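Long-range contacts in 3-methyladenine dna-glycosylase (Archaeoglobus fulgidus, PDB 2JHN), which is an archaeal DNA glycosylase of the AlkA type, pairing a TATA-box binding protein-like domain with a helical domain of the HhH-GPD superfamily of DNA repair proteins: residues L6-N11 with R104-G109; P85-R90 with G271-D276; A170-L175 with L187-A192; K142-F147 with G160-E165. The protein carries 1 engineered substitution. One frame throughout, in Å; residues are numbered along the deposited sequence.

Interaction 1. Residues L6-N11 with R104-G109; sequences LKHAVN and RFYGFG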
loop_
_atom_site.group_PDB
_atom_site.type_symbol
_atom_site.label_atom_id
_atom_site.label_comp_id
_atom_site.label_asym_id
_atom_site.label_seq_id
_atom_site.Cartn_x
_atom_site.Cartn_y
_atom_site.Cartn_z
ATOM N N LEU A 6 -19.114 -3.119 9.615
ATOM C CA LEU A 6 -18.593 -4.268 8.858
ATOM C C LEU A 6 -19.473 -5.490 9.085
ATOM O O LEU A 6 -20.064 -5.632 10.162
ATOM C CB LEU A 6 -17.173 -4.604 9.316
ATOM C CG LEU A 6 -16.157 -3.459 9.466
ATOM C CD1 LEU A 6 -14.825 -3.994 9.958
ATOM C CD2 LEU A 6 -16.022 -2.703 8.174
ATOM N N LYS A 7 -19.524 -6.390 8.098
ATOM C CA LYS A 7 -20.243 -7.667 8.275
ATOM C C LYS A 7 -19.435 -8.673 9.095
ATOM O O LYS A 7 -20.001 -9.493 9.828
ATOM C CB LYS A 7 -20.695 -8.265 6.928
ATOM C CG LYS A 7 -21.767 -9.348 7.072
ATOM C CD LYS A 7 -22.039 -10.073 5.769
ATOM C CE LYS A 7 -22.930 -11.286 6.000
ATOM N NZ LYS A 7 -23.043 -12.144 4.776
ATOM N N HIS A 8 -18.108 -8.560 9.028
ATOM C CA HIS A 8 -17.179 -9.502 9.642
ATOM C C HIS A 8 -16.197 -8.751 10.570
ATOM O O HIS A 8 -15.890 -7.589 10.308
ATOM C CB HIS A 8 -16.441 -10.211 8.499
ATOM C CG HIS A 8 -15.700 -11.446 8.912
ATOM N ND1 HIS A 8 -14.521 -11.403 9.626
ATOM C CD2 HIS A 8 -15.948 -12.757 8.677
ATOM C CE1 HIS A 8 -14.086 -12.634 9.834
ATOM N NE2 HIS A 8 -14.933 -13.475 9.263
ATOM N N ALA A 9 -15.705 -9.382 11.642
ATOM C CA ALA A 9 -14.689 -8.735 12.506
ATOM C C ALA A 9 -13.385 -8.484 11.727
ATOM O O ALA A 9 -13.044 -9.235 10.804
ATOM C CB ALA A 9 -14.401 -9.561 13.753
ATOM N N VAL A 10 -12.690 -7.411 12.081
ATOM C CA VAL A 10 -11.349 -7.133 11.561
ATOM C C VAL A 10 -10.449 -6.968 12.776
ATOM O O VAL A 10 -10.867 -6.420 13.815
ATOM C CB VAL A 10 -11.357 -5.875 10.656
ATOM C CG1 VAL A 10 -11.635 -4.617 11.472
ATOM C CG2 VAL A 10 -10.054 -5.740 9.852
ATOM N N ASN A 11 -9.243 -7.500 12.687
ATOM C CA ASN A 11 -8.250 -7.280 13.702
ATOM C C ASN A 11 -7.485 -5.992 13.371
ATOM O O ASN A 11 -6.592 -5.998 12.531
ATOM C CB ASN A 11 -7.307 -8.471 13.792
ATOM C CG ASN A 11 -6.349 -8.355 14.947
ATOM O OD1 ASN A 11 -5.639 -7.378 15.073
ATOM N ND2 ASN A 11 -6.349 -9.358 15.828
ATOM N N ARG A 104 -1.841 -17.599 11.201
ATOM C CA ARG A 104 -0.761 -16.786 11.746
ATOM C C ARG A 104 -1.176 -15.312 11.823
ATOM O O ARG A 104 -0.870 -14.645 12.807
ATOM C CB ARG A 104 0.550 -16.946 10.958
ATOM C CG ARG A 104 1.720 -16.113 11.534
ATOM C CD ARG A 104 3.094 -16.499 10.968
ATOM N NE ARG A 104 3.514 -17.838 11.398
ATOM C CZ ARG A 104 4.152 -18.090 12.540
ATOM N NH1 ARG A 104 4.447 -17.100 13.387
ATOM N NH2 ARG A 104 4.471 -19.345 12.851
ATOM N N PHE A 105 -1.866 -14.815 10.784
ATOM C CA PHE A 105 -2.299 -13.409 10.765
ATOM C C PHE A 105 -3.834 -13.293 10.798
ATOM O O PHE A 105 -4.444 -12.484 10.082
ATOM C CB PHE A 105 -1.653 -12.663 9.579
ATOM C CG PHE A 105 -0.147 -12.769 9.556
ATOM C CD1 PHE A 105 0.642 -12.099 10.516
ATOM C CD2 PHE A 105 0.496 -13.587 8.618
ATOM C CE1 PHE A 105 2.043 -12.222 10.509
ATOM C CE2 PHE A 105 1.889 -13.712 8.592
ATOM C CZ PHE A 105 2.681 -13.034 9.534
ATOM N N TYR A 106 -4.461 -14.074 11.673
ATOM C CA TYR A 106 -5.923 -14.177 11.633
ATOM C C TYR A 106 -6.618 -12.858 11.964
ATOM O O TYR A 106 -6.280 -12.215 12.953
ATOM C CB TYR A 106 -6.488 -15.310 12.525
ATOM C CG TYR A 106 -7.992 -15.393 12.306
ATOM C CD1 TYR A 106 -8.517 -15.939 11.120
ATOM C CD2 TYR A 106 -8.888 -14.832 13.237
ATOM C CE1 TYR A 106 -9.900 -15.978 10.888
ATOM C CE2 TYR A 106 -10.289 -14.857 13.008
ATOM C CZ TYR A 106 -10.775 -15.432 11.836
ATOM O OH TYR A 106 -12.134 -15.463 11.611
ATOM N N GLY A 107 -7.571 -12.452 11.123
ATOM C CA GLY A 107 -8.298 -11.199 11.340
ATOM C C GLY A 107 -7.746 -10.057 10.511
ATOM O O GLY A 107 -8.314 -8.958 10.500
ATOM N N PHE A 108 -6.651 -10.317 9.802
ATOM C CA PHE A 108 -6.129 -9.338 8.842
ATOM C C PHE A 108 -7.106 -9.053 7.700
ATOM O O PHE A 108 -7.112 -7.928 7.179
ATOM C CB PHE A 108 -4.736 -9.719 8.330
ATOM C CG PHE A 108 -4.108 -8.675 7.419
ATOM C CD1 PHE A 108 -3.379 -7.599 7.956
ATOM C CD2 PHE A 108 -4.256 -8.759 6.029
ATOM C CE1 PHE A 108 -2.771 -6.630 7.117
ATOM C CE2 PHE A 108 -3.680 -7.768 5.177
ATOM C CZ PHE A 108 -2.913 -6.715 5.737
ATOM N N GLY A 109 -7.912 -10.046 7.304
ATOM C CA GLY A 109 -8.969 -9.814 6.289
ATOM C C GLY A 109 -8.385 -9.699 4.879
ATOM O O GLY A 109 -7.332 -10.296 4.551
#

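Interaction 2. Residues P85-R90 with G271-D276; sequences PEELYR and GRFARD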
loop_
_atom_site.group_PDB
_atom_site.type_symbol
_atom_site.label_atom_id
_atom_site.label_comp_id
_atom_site.label_asym_id
_atom_site.label_seq_id
_atom_site.Cartn_x
_atom_site.Cartn_y
_atom_site.Cartn_z
ATOM N N PRO A 85 -14.144 -10.563 4.272
ATOM C CA PRO A 85 -13.119 -11.573 3.927
ATOM C C PRO A 85 -13.625 -13.021 3.943
ATOM O O PRO A 85 -12.820 -13.947 3.929
ATOM C CB PRO A 85 -12.125 -11.429 5.063
ATOM C CG PRO A 85 -13.000 -11.132 6.272
ATOM C CD PRO A 85 -14.154 -10.289 5.727
ATOM N N GLU A 86 -14.931 -13.213 4.016
ATOM C CA GLU A 86 -15.473 -14.572 4.224
ATOM C C GLU A 86 -15.006 -15.548 3.132
ATOM O O GLU A 86 -14.495 -16.633 3.442
ATOM C CB GLU A 86 -17.002 -14.518 4.289
ATOM C CG GLU A 86 -17.678 -15.880 4.273
ATOM C CD GLU A 86 -17.696 -16.556 5.632
ATOM O OE1 GLU A 86 -17.153 -15.979 6.611
ATOM O OE2 GLU A 86 -18.265 -17.678 5.714
ATOM N N GLU A 87 -15.134 -15.111 1.875
ATOM C CA GLU A 87 -14.813 -15.929 0.721
ATOM C C GLU A 87 -13.309 -16.170 0.589
ATOM O O GLU A 87 -12.879 -17.277 0.250
ATOM C CB GLU A 87 -15.376 -15.299 -0.551
ATOM C CG GLU A 87 -15.679 -16.339 -1.653
ATOM C CD GLU A 87 -15.779 -15.752 -3.062
ATOM O OE1 GLU A 87 -16.183 -14.562 -3.195
ATOM O OE2 GLU A 87 -15.477 -16.502 -4.041
ATOM N N LEU A 88 -12.520 -15.123 0.845
ATOM C CA LEU A 88 -11.060 -15.271 0.885
ATOM C C LEU A 88 -10.703 -16.325 1.917
ATOM O O LEU A 88 -9.889 -17.214 1.663
ATOM C CB LEU A 88 -10.392 -13.933 1.272
ATOM C CG LEU A 88 -8.904 -13.961 1.666
ATOM C CD1 LEU A 88 -8.011 -14.376 0.520
ATOM C CD2 LEU A 88 -8.442 -12.590 2.246
ATOM N N TYR A 89 -11.306 -16.215 3.092
ATOM C CA TYR A 89 -10.945 -17.107 4.191
ATOM C C TYR A 89 -11.309 -18.555 3.868
ATOM O O TYR A 89 -10.530 -19.473 4.148
ATOM C CB TYR A 89 -11.626 -16.655 5.473
ATOM C CG TYR A 89 -10.962 -15.490 6.204
ATOM C CD1 TYR A 89 -9.671 -15.040 5.879
ATOM C CD2 TYR A 89 -11.621 -14.879 7.261
ATOM C CE1 TYR A 89 -9.081 -13.982 6.604
ATOM C CE2 TYR A 89 -11.049 -13.843 7.979
ATOM C CZ TYR A 89 -9.788 -13.396 7.644
ATOM O OH TYR A 89 -9.257 -12.375 8.388
ATOM N N ARG A 90 -12.493 -18.750 3.292
ATOM C CA ARG A 90 -12.919 -20.082 2.801
ATOM C C ARG A 90 -11.888 -20.673 1.834
ATOM O O ARG A 90 -11.495 -21.857 1.940
ATOM C CB ARG A 90 -14.284 -19.950 2.122
ATOM C CG ARG A 90 -15.039 -21.245 1.913
ATOM C CD ARG A 90 -16.429 -20.966 1.341
ATOM N NE ARG A 90 -17.232 -20.231 2.321
ATOM C CZ ARG A 90 -17.761 -19.019 2.147
ATOM N NH1 ARG A 90 -17.611 -18.353 1.001
ATOM N NH2 ARG A 90 -18.468 -18.480 3.138
ATOM N N GLY A 271 -4.994 -18.047 -7.464
ATOM C CA GLY A 271 -6.138 -17.691 -8.309
ATOM C C GLY A 271 -6.626 -16.271 -8.110
ATOM O O GLY A 271 -5.808 -15.337 -8.063
ATOM N N ARG A 272 -7.941 -16.105 -7.953
ATOM C CA ARG A 272 -8.561 -14.772 -7.916
ATOM C C ARG A 272 -8.154 -13.992 -6.649
ATOM O O ARG A 272 -8.405 -12.792 -6.527
ATOM C CB ARG A 272 -10.088 -14.867 -8.022
ATOM C CG ARG A 272 -10.812 -15.546 -6.859
ATOM C CD ARG A 272 -12.116 -16.206 -7.375
ATOM N NE ARG A 272 -12.909 -16.837 -6.325
ATOM C CZ ARG A 272 -12.770 -18.095 -5.907
ATOM N NH1 ARG A 272 -11.850 -18.899 -6.428
ATOM N NH2 ARG A 272 -13.568 -18.544 -4.939
ATOM N N PHE A 273 -7.570 -14.703 -5.698
ATOM C CA PHE A 273 -7.177 -14.119 -4.403
ATOM C C PHE A 273 -5.683 -13.822 -4.285
ATOM O O PHE A 273 -5.199 -13.508 -3.189
ATOM C CB PHE A 273 -7.645 -15.023 -3.251
ATOM C CG PHE A 273 -9.127 -15.031 -3.074
ATOM C CD1 PHE A 273 -9.814 -13.873 -2.675
ATOM C CD2 PHE A 273 -9.857 -16.198 -3.325
ATOM C CE1 PHE A 273 -11.199 -13.879 -2.533
ATOM C CE2 PHE A 273 -11.249 -16.196 -3.179
ATOM C CZ PHE A 273 -11.917 -15.070 -2.787
ATOM N N ALA A 274 -4.955 -13.874 -5.404
ATOM C CA ALA A 274 -3.493 -13.662 -5.374
ATOM C C ALA A 274 -3.098 -12.309 -4.737
ATOM O O ALA A 274 -2.122 -12.249 -3.973
ATOM C CB ALA A 274 -2.876 -13.771 -6.771
ATOM N N ARG A 275 -3.856 -11.244 -5.063
ATOM C CA ARG A 275 -3.578 -9.892 -4.483
ATOM C C ARG A 275 -3.750 -9.826 -2.949
ATOM O O ARG A 275 -2.995 -9.154 -2.271
ATOM C CB ARG A 275 -4.431 -8.804 -5.171
ATOM C CG ARG A 275 -3.788 -7.392 -5.107
ATOM C CD ARG A 275 -4.785 -6.319 -5.548
ATOM N NE ARG A 275 -5.766 -6.082 -4.496
ATOM C CZ ARG A 275 -5.555 -5.290 -3.451
ATOM N NH1 ARG A 275 -4.407 -4.635 -3.335
ATOM N NH2 ARG A 275 -6.490 -5.169 -2.510
ATOM N N ASP A 276 -4.751 -10.528 -2.405
ATOM C CA ASP A 276 -4.931 -10.599 -0.955
ATOM C C ASP A 276 -3.822 -11.435 -0.334
ATOM O O ASP A 276 -3.185 -11.053 0.659
ATOM C CB ASP A 276 -6.292 -11.258 -0.658
ATOM C CG ASP A 276 -7.439 -10.469 -1.209
ATOM O OD1 ASP A 276 -7.795 -9.441 -0.600
ATOM O OD2 ASP A 276 -8.005 -10.884 -2.256
#

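Interaction 3. Residues A170-L175 with L187-A192; sequences AGVEGL and LIVEIA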
loop_
_atom_site.group_PDB
_atom_site.type_symbol
_atom_site.label_atom_id
_atom_site.label_comp_id
_atom_site.label_asym_id
_atom_site.label_seq_id
_atom_site.Cartn_x
_atom_site.Cartn_y
_atom_site.Cartn_z
ATOM N N ALA A 170 9.050 21.084 -6.259
ATOM C CA ALA A 170 10.253 20.539 -5.619
ATOM C C ALA A 170 11.357 20.333 -6.646
ATOM O O ALA A 170 12.525 20.619 -6.377
ATOM C CB ALA A 170 9.928 19.179 -4.892
ATOM N N GLY A 171 10.974 19.826 -7.824
ATOM C CA GLY A 171 11.914 19.549 -8.917
ATOM C C GLY A 171 12.882 18.422 -8.635
ATOM O O GLY A 171 12.901 17.859 -7.535
ATOM N N VAL A 172 13.692 18.076 -9.633
ATOM C CA VAL A 172 14.722 17.046 -9.430
ATOM C C VAL A 172 15.610 17.367 -8.223
ATOM O O VAL A 172 15.843 16.517 -7.372
ATOM C CB VAL A 172 15.601 16.817 -10.706
ATOM C CG1 VAL A 172 16.863 15.998 -10.373
ATOM C CG2 VAL A 172 14.780 16.154 -11.807
ATOM N N GLU A 173 16.119 18.597 -8.143
ATOM C CA GLU A 173 17.066 18.914 -7.074
ATOM C C GLU A 173 16.468 18.866 -5.669
ATOM O O GLU A 173 17.149 18.497 -4.723
ATOM C CB GLU A 173 17.745 20.280 -7.308
ATOM C CG GLU A 173 18.824 20.251 -8.391
ATOM C CD GLU A 173 19.893 19.180 -8.145
ATOM O OE1 GLU A 173 20.392 19.035 -6.991
ATOM O OE2 GLU A 173 20.226 18.482 -9.132
ATOM N N GLY A 174 15.208 19.255 -5.538
ATOM C CA GLY A 174 14.522 19.238 -4.228
ATOM C C GLY A 174 14.355 17.813 -3.711
ATOM O O GLY A 174 14.551 17.542 -2.530
ATOM N N LEU A 175 14.007 16.898 -4.619
ATOM C CA LEU A 175 13.935 15.469 -4.306
ATOM C C LEU A 175 15.309 14.885 -3.970
ATOM O O LEU A 175 15.413 14.111 -3.024
ATOM C CB LEU A 175 13.254 14.666 -5.441
ATOM C CG LEU A 175 11.821 15.088 -5.804
ATOM C CD1 LEU A 175 11.236 14.160 -6.866
ATOM C CD2 LEU A 175 10.896 15.173 -4.600
ATOM N N LEU A 187 12.664 10.487 -12.623
ATOM C CA LEU A 187 11.513 9.688 -13.029
ATOM C C LEU A 187 10.215 10.151 -12.321
ATOM O O LEU A 187 9.159 10.247 -12.948
ATOM C CB LEU A 187 11.809 8.210 -12.785
ATOM C CG LEU A 187 10.811 7.161 -13.290
ATOM C CD1 LEU A 187 10.485 7.363 -14.775
ATOM C CD2 LEU A 187 11.342 5.756 -12.999
ATOM N N ILE A 188 10.308 10.439 -11.024
ATOM C CA ILE A 188 9.154 10.929 -10.258
ATOM C C ILE A 188 8.650 12.260 -10.833
ATOM O O ILE A 188 7.457 12.449 -11.045
ATOM C CB ILE A 188 9.455 10.976 -8.737
ATOM C CG1 ILE A 188 9.620 9.529 -8.217
ATOM C CG2 ILE A 188 8.342 11.759 -7.984
ATOM C CD1 ILE A 188 10.129 9.407 -6.808
ATOM N N VAL A 189 9.572 13.174 -11.140
ATOM C CA VAL A 189 9.171 14.431 -11.771
ATOM C C VAL A 189 8.473 14.150 -13.119
ATOM O O VAL A 189 7.421 14.712 -13.419
ATOM C CB VAL A 189 10.369 15.412 -11.885
ATOM C CG1 VAL A 189 10.012 16.613 -12.781
ATOM C CG2 VAL A 189 10.801 15.885 -10.493
ATOM N N GLU A 190 9.025 13.222 -13.893
ATOM C CA GLU A 190 8.428 12.789 -15.162
ATOM C C GLU A 190 6.959 12.326 -15.006
ATOM O O GLU A 190 6.054 12.775 -15.721
ATOM C CB GLU A 190 9.295 11.679 -15.776
ATOM C CG GLU A 190 9.059 11.436 -17.257
ATOM C CD GLU A 190 9.921 10.295 -17.851
ATOM O OE1 GLU A 190 11.023 9.985 -17.328
ATOM O OE2 GLU A 190 9.490 9.732 -18.885
ATOM N N ILE A 191 6.733 11.457 -14.027
ATOM C CA ILE A 191 5.402 10.965 -13.720
ATOM C C ILE A 191 4.476 12.106 -13.271
ATOM O O ILE A 191 3.296 12.151 -13.647
ATOM C CB ILE A 191 5.476 9.820 -12.662
ATOM C CG1 ILE A 191 6.267 8.595 -13.209
ATOM C CG2 ILE A 191 4.087 9.477 -12.132
ATOM C CD1 ILE A 191 5.547 7.812 -14.283
ATOM N N ALA A 192 5.017 13.053 -12.499
ATOM C CA ALA A 192 4.223 14.204 -12.011
ATOM C C ALA A 192 3.598 15.076 -13.128
ATOM O O ALA A 192 2.542 15.705 -12.948
ATOM C CB ALA A 192 5.075 15.073 -11.042
#

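Interaction 4. Residues K142-F147 with G160-E165; sequences KIVGRF and GFPTQE. With MBO (mercuribenzoic acid), chain C.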
loop_
_atom_site.group_PDB
_atom_site.type_symbol
_atom_site.label_atom_id
_atom_site.label_comp_id
_atom_site.label_asym_id
_atom_site.label_seq_id
_atom_site.Cartn_x
_atom_site.Cartn_y
_atom_site.Cartn_z
ATOM N N LYS A 142 10.748 12.023 4.499
ATOM C CA LYS A 142 11.496 13.251 4.185
ATOM C C LYS A 142 10.713 14.087 3.176
ATOM O O LYS A 142 10.502 15.288 3.354
ATOM C CB LYS A 142 12.873 12.909 3.615
ATOM C CG LYS A 142 13.799 12.150 4.553
ATOM C CD LYS A 142 14.803 13.120 5.148
ATOM C CE LYS A 142 15.818 12.403 5.998
ATOM N NZ LYS A 142 16.224 13.311 7.107
ATOM N N ILE A 143 10.236 13.429 2.131
ATOM C CA ILE A 143 9.507 14.119 1.072
ATOM C C ILE A 143 8.149 14.665 1.547
ATOM O O ILE A 143 7.709 15.750 1.134
ATOM C CB ILE A 143 9.383 13.180 -0.146
ATOM C CG1 ILE A 143 10.776 12.919 -0.742
ATOM C CG2 ILE A 143 8.449 13.760 -1.190
ATOM C CD1 ILE A 143 11.354 14.109 -1.425
ATOM N N VAL A 144 7.463 13.897 2.401
ATOM C CA VAL A 144 6.190 14.318 2.970
ATOM C C VAL A 144 6.420 15.537 3.874
ATOM O O VAL A 144 5.636 16.478 3.866
ATOM C CB VAL A 144 5.559 13.149 3.781
ATOM C CG1 VAL A 144 4.376 13.608 4.671
ATOM C CG2 VAL A 144 5.133 12.082 2.801
ATOM N N GLY A 145 7.492 15.486 4.646
ATOM C CA GLY A 145 7.769 16.543 5.631
ATOM C C GLY A 145 7.956 17.871 4.910
ATOM O O GLY A 145 7.402 18.912 5.312
ATOM N N ARG A 146 8.694 17.840 3.812
ATOM C CA ARG A 146 9.042 19.094 3.138
ATOM C C ARG A 146 8.032 19.557 2.084
ATOM O O ARG A 146 7.824 20.769 1.885
ATOM C CB ARG A 146 10.438 18.995 2.542
ATOM C CG ARG A 146 10.905 20.314 1.881
ATOM C CD ARG A 146 12.405 20.304 1.710
ATOM N NE ARG A 146 13.060 20.352 3.009
ATOM C CZ ARG A 146 14.332 20.030 3.228
ATOM N NH1 ARG A 146 15.125 19.652 2.221
ATOM N NH2 ARG A 146 14.817 20.109 4.466
ATOM N N PHE A 147 7.430 18.596 1.381
ATOM C CA PHE A 147 6.627 18.905 0.204
ATOM C C PHE A 147 5.159 18.477 0.325
ATOM O O PHE A 147 4.317 18.839 -0.506
ATOM C CB PHE A 147 7.300 18.324 -1.055
ATOM C CG PHE A 147 8.718 18.829 -1.289
ATOM C CD1 PHE A 147 8.962 20.186 -1.568
ATOM C CD2 PHE A 147 9.807 17.956 -1.225
ATOM C CE1 PHE A 147 10.288 20.652 -1.788
ATOM C CE2 PHE A 147 11.114 18.403 -1.431
ATOM C CZ PHE A 147 11.352 19.763 -1.709
ATOM N N GLY A 160 -0.044 14.678 4.457
ATOM C CA GLY A 160 -0.435 14.077 3.163
ATOM C C GLY A 160 0.758 13.829 2.245
ATOM O O GLY A 160 1.806 14.468 2.382
ATOM N N PHE A 161 0.625 12.892 1.297
ATOM C CA PHE A 161 1.663 12.713 0.303
ATOM C C PHE A 161 1.647 13.917 -0.671
ATOM O O PHE A 161 0.584 14.394 -1.021
ATOM C CB PHE A 161 1.490 11.398 -0.490
ATOM C CG PHE A 161 2.737 10.994 -1.228
ATOM C CD1 PHE A 161 3.785 10.362 -0.552
ATOM C CD2 PHE A 161 2.898 11.304 -2.592
ATOM C CE1 PHE A 161 4.949 10.028 -1.220
ATOM C CE2 PHE A 161 4.077 10.975 -3.264
ATOM C CZ PHE A 161 5.094 10.333 -2.587
ATOM N N PRO A 162 2.824 14.411 -1.084
ATOM C CA PRO A 162 2.904 15.547 -2.045
ATOM C C PRO A 162 2.018 15.366 -3.283
ATOM O O PRO A 162 1.977 14.261 -3.848
ATOM C CB PRO A 162 4.380 15.562 -2.429
ATOM C CG PRO A 162 5.075 15.044 -1.189
ATOM C CD PRO A 162 4.155 13.955 -0.666
ATOM N N THR A 163 1.309 16.438 -3.672
ATOM C CA THR A 163 0.508 16.473 -4.897
ATOM C C THR A 163 1.471 16.470 -6.082
ATOM O O THR A 163 2.653 16.747 -5.908
ATOM C CB THR A 163 -0.370 17.753 -4.992
ATOM O OG1 THR A 163 0.482 18.904 -4.943
ATOM C CG2 THR A 163 -1.419 17.810 -3.856
ATOM N N GLN A 164 0.973 16.162 -7.284
ATOM C CA GLN A 164 1.828 16.241 -8.482
ATOM C C GLN A 164 2.419 17.646 -8.641
ATOM O O GLN A 164 3.596 17.795 -8.939
ATOM C CB GLN A 164 1.074 15.795 -9.740
ATOM C CG GLN A 164 0.596 14.337 -9.660
ATOM C CD GLN A 164 -0.179 13.913 -10.876
ATOM O OE1 GLN A 164 -1.222 13.271 -10.764
ATOM N NE2 GLN A 164 0.336 14.258 -12.067
ATOM N N GLU A 165 1.595 18.649 -8.363
ATOM C CA GLU A 165 2.005 20.075 -8.382
ATOM C C GLU A 165 3.170 20.417 -7.458
ATOM O O GLU A 165 4.096 21.118 -7.863
ATOM C CB GLU A 165 0.795 20.961 -8.052
ATOM C CG GLU A 165 -0.254 20.987 -9.148
ATOM C CD GLU A 165 -1.381 19.956 -8.972
ATOM O OE1 GLU A 165 -1.255 18.981 -8.174
ATOM O OE2 GLU A 165 -2.420 20.127 -9.648
HETATM HG HG MBO C . 13.402 16.542 2.868
HETATM C CE1 MBO C . 13.493 16.777 5.130
HETATM C CE2 MBO C . 14.732 16.780 5.756
HETATM C CE3 MBO C . 14.771 16.928 7.135
HETATM C CE4 MBO C . 13.588 17.053 7.860
HETATM C CE5 MBO C . 12.352 17.056 7.218
HETATM C CE6 MBO C . 12.301 16.917 5.836
HETATM C CZ MBO C . 13.647 17.199 9.349
HETATM O OZ1 MBO C . 12.603 17.446 9.973
HETATM O OZ2 MBO C . 14.739 17.047 9.928
HETATM O O HOH W 1 1.701 18.700 -1.444
#

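Interaction 1. Residues L6-N11 with R104-G109
Asn11 and Gly107 bring two irregular segments together, their CA atoms 4.6 Å apart, and Asn11 N donates a nearly straight hydrogen bond to Gly107 O (2.8 Å, 170° at the hydrogen), arriving from above the carbonyl plane. Gly107 occupies the third position of a type II beta turn from Phe105 to Phe108, closed by the bond from Phe108 N to Phe105 O. With a positive phi of 98°, Gly107 brings its backbone close to the side chain of Asn11, whose CB lies 3.5 Å from Gly107 O. CG of Asn11 stands opposite the backbone N (chi1 -173°), and OD1 caps the following helix by accepting from Leu14 N. Beside this bond, Val10 touches the same carbonyl through CG2, 3.7 Å from Gly107 O. A looser contact forms where the side chains of His8 and Tyr106 cross at about a right angle: Tyr106 OH approaches the imidazole edge, in its plane, 3.9 Å from His8 CE1. The ring's rotation is fixed by His8 ND1, which donates to a lone pair of Ala9 O at 2.9 Å. The contact thus joins the link between strand 2-5 and helix 12-17 to the turn that ends helix 96-104, while Phe105 and Phe108 pack on helix 274-287 and Tyr89 of helix 86-93 bonds to Gly109 N.

Interaction 2. Residues P85-R90 with G271-D276
Two helix N-termini meet here, the first turn of helix 86-93 and the start of helix 274-287, with Leu88 and Phe273 at the centre. The Phe273 ring is sandwiched. Over one face sits Leu88 CA, a CH-pi contact 3.9 Å from the ring centroid and 18° off the normal; on the opposite face lies CG of its own neighbour Arg272. Glu87 CD approaches the ring edge in plane, with the carboxylate turned almost perpendicular to the ring (86°). Farther along, Leu88 CD1 reaches Phe273 CD1 at 3.7 Å and Asp276 CB at 3.8 Å. Asp276 itself spends its carboxylate on Arg110 and Ala111 N. At the exposed margin Arg272 and Glu87 form a salt bridge: NH2 of Arg272 donates to Glu87 OE2 at 2.9 Å, nearly straight and within the guanidinium plane, meeting the oxygen on its anti side. Arg272 CG lies between the backbone N and carbonyl carbon (chi1 65°), and from there the extended chain carries the guanidinium past Phe273 CE2 to the acid. The salt bridge thus rests on one good bond, from NH2, to which Arg272 NE adds a weak one on the same oxygen, and it borders the buried packing of Leu88 on Phe273.

Interaction 3. Residues A170-L175 with L187-A192
Val189 is the main bump of this contact, its CG2 methyl set into the notch where the backbone of helix 164-177 is kinked at Gly171. There the helix backbone departs from regular geometry (phi 68°), and Val189 CG2 rests directly on it, 3.8 Å from Gly171 C and 3.7 Å from Val172 N. The walls of the hollow come from Val172 and Leu175: Val172 CG2 faces the same methyl at 4.2 Å, the two valines crossing at about a right angle, while Leu175 CD1 closes in from the next turn, 4.0 Å from Val189 CG2. In Val189 this branch lies opposite the carbonyl carbon and beside the backbone N, the placement that carries it toward the kink. Leu175 in turn wedges between two side chains of the partner helix, since the same CD1 methyl that meets Val189 also touches Ile188 CG2 at 3.9 Å. The helices run nearly antiparallel, at 155°, and their axes come within 9.0 Å. Branched aliphatic side chains make the interface, meeting backbone and one another by van der Waals packing. The pair is a compact helical hairpin in the HhH-GPD region: Arg182, at the start of helix 182-192, forms a salt bridge back to Glu173, and on another flank Leu187, Ile188 and Ile191 pack against helix 118-127, which lies beside the hairpin.

Interaction 4. Residues K142-F147 with G160-E165
Pro162 puts CD over one face of the Phe161 ring, offset toward the rim, while Val144 CG2 comes to the same ring obliquely, 4.0 Å from Phe161 CD1. At the end of helix 133-147, the Phe147 ring carries CG of Arg146 over the centre of one face, and the Arg146 guanidinium has the mercury of mercuribenzoic acid above one face, offset toward its rim. Arg146, Lys142 and Cys178 form the pocket of that ligand. Pro162 makes most of the contact: its CG is 3.6 Å from both Ile143 CG2 and Ile143 O, and 4.0 Å from Phe147 CB, so the pyrrolidine ring sits against one turn of helix. Within the HhH-GPD region, the contact packs the last turn of helix 133-147 against the link from strand 156-159 to helix 164-177, closing the excursion through the two-stranded hairpin 150-153/156-159. Val144 directs its two methyls differently: CG1, opposite the backbone N (chi1 167°), approaches Gly160 O at 3.5 Å, whereas CG2 faces Phe161 and Pro162. One water spans the gap, donating to Phe147 O (2.8 Å) and accepting from Thr163 N (3.2 Å), which ties the helix end to the N-cap residue of helix 164-177.

In the fold
The contacts form two clusters on opposite sides of the chain's centre. Interactions 1 and 2 have centres 13 Å apart and touch through Tyr89 OH and Gly109 N; along the chain their segments alternate, so the N-terminal TATA-box binding protein-like region, helix 86-93 and the final helix 274-287 are brought together. Interactions 3 and 4, with centres 11 Å apart, share helix 164-177 and meet where Gln164 NE2 bonds to Ala192 O. Both belong to the HhH-GPD region, interaction 4 coming first in sequence, and both lie within the span between the two segments of interaction 2. Between the clusters, centres are 32 to 39 Å apart, yet interaction 4 also packs against the N-terminal sheet, Phe161 touching Arg37.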